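Local coordinates for Non-structural protein 3 (Rice hoja blanca virus, PDB 3AJF) that suppresses RNA silencing in the host, presumably by binding double-stranded RNA, the part here being the helical domain of the homodimeric protein, at residues 15-18 with 19-22. Residues are numbered along the deposited sequence; the frame is centred on the assembly and turned at random.
Sequences IPID and LLSL
The flat peptide carbonyl of Pro16 takes Leu19 N from above its plane rather than on a lone pair, 60° out of it, with Pro16 O to Leu19 N at 3.0 Å; the bond is bent, 133° at the hydrogen. A weak second bond reaches the same oxygen from Leu20 N. The other flat group, the carboxylate of Asp18, accepts a hydrogen bond from a water at OD1, and that water also hydrogen-bonds Ser21 OG at 2.6 Å, joining acid and hydroxyl one turn apart on the exposed side. After the bent bond from Leu19 N to Pro16 O, which spans three residues, the backbone takes up the four-residue spacing of an alpha helix: Ser21 N donates to Ile17 O at 3.1 Å, and Leu22 N to Asp18 O at 2.9 Å.

Ile15, just ahead of the helix, reaches forward with its CG2 methyl to Leu20. With CG1 beside the backbone N (chi1 -55°), CG2 lies anti to that N and meets Leu20 CG at 3.9 Å, the two side chains crossing at a slant. Pro16 CD touches Leu19 CB at 4.3 Å. Leu19 itself is buried against Pro76 and Leu77 of helix 74-85 and Met62 of helix 49-64, while Leu20 packs on Leu80. All this is the N-terminal start of helix 17-30, with Pro16 at the N-cap, where the chain leaves the small antiparallel 9-10/13-14 hairpin and enters the helical domain.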
# COMPACT_ATOMS: atom_id res chain seq x y z
N ILE A 15 7.48 -13.72 -7.30
CA ILE A 15 6.48 -12.85 -7.89
C ILE A 15 6.33 -13.31 -9.30
O ILE A 15 7.22 -13.08 -10.10
CB ILE A 15 6.99 -11.40 -7.95
CG1 ILE A 15 7.41 -10.93 -6.59
CG2 ILE A 15 5.94 -10.44 -8.60
CD1 ILE A 15 8.59 -10.11 -6.70
N PRO A 16 5.18 -13.92 -9.65
CA PRO A 16 5.04 -14.39 -11.02
C PRO A 16 5.11 -13.24 -12.03
O PRO A 16 4.58 -12.15 -11.79
CB PRO A 16 3.65 -15.07 -11.03
CG PRO A 16 3.34 -15.31 -9.62
CD PRO A 16 3.98 -14.20 -8.84
N ILE A 17 5.81 -13.49 -13.13
CA ILE A 17 6.07 -12.44 -14.14
C ILE A 17 4.78 -11.90 -14.82
O ILE A 17 4.67 -10.69 -15.12
CB ILE A 17 7.17 -12.92 -15.17
CG1 ILE A 17 7.68 -11.76 -16.04
CG2 ILE A 17 6.66 -14.08 -16.01
CD1 ILE A 17 8.64 -10.81 -15.32
N ASP A 18 3.79 -12.78 -14.99
CA ASP A 18 2.49 -12.39 -15.50
C ASP A 18 1.73 -11.49 -14.53
O ASP A 18 0.84 -10.74 -14.97
CB ASP A 18 1.64 -13.60 -15.86
CG ASP A 18 2.22 -14.40 -17.06
OD1 ASP A 18 3.07 -13.87 -17.82
OD2 ASP A 18 1.78 -15.55 -17.27
N LEU A 19 2.06 -11.58 -13.23
CA LEU A 19 1.47 -10.67 -12.25
C LEU A 19 1.96 -9.25 -12.48
O LEU A 19 1.17 -8.30 -12.45
CB LEU A 19 1.75 -11.10 -10.79
CG LEU A 19 1.34 -10.08 -9.69
CD1 LEU A 19 -0.16 -9.65 -9.77
CD2 LEU A 19 1.62 -10.62 -8.33
N LEU A 20 3.26 -9.09 -12.70
CA LEU A 20 3.79 -7.75 -13.01
C LEU A 20 3.20 -7.18 -14.30
O LEU A 20 2.92 -5.98 -14.38
CB LEU A 20 5.32 -7.74 -13.03
CG LEU A 20 6.05 -8.00 -11.69
CD1 LEU A 20 7.57 -8.13 -11.92
CD2 LEU A 20 5.76 -6.92 -10.66
N SER A 21 3.00 -8.04 -15.30
CA SER A 21 2.36 -7.62 -16.54
C SER A 21 0.92 -7.21 -16.34
O SER A 21 0.47 -6.21 -16.93
CB SER A 21 2.37 -8.76 -17.57
OG SER A 21 3.70 -9.07 -17.89
N LEU A 22 0.19 -8.01 -15.57
CA LEU A 22 -1.22 -7.72 -15.30
C LEU A 22 -1.37 -6.38 -14.53
O LEU A 22 -2.25 -5.57 -14.87
CB LEU A 22 -1.86 -8.86 -14.50
CG LEU A 22 -3.31 -8.66 -14.08
CD1 LEU A 22 -4.26 -8.57 -15.32
CD2 LEU A 22 -3.73 -9.75 -13.09
O HOH W 1 4.05 -11.40 -18.88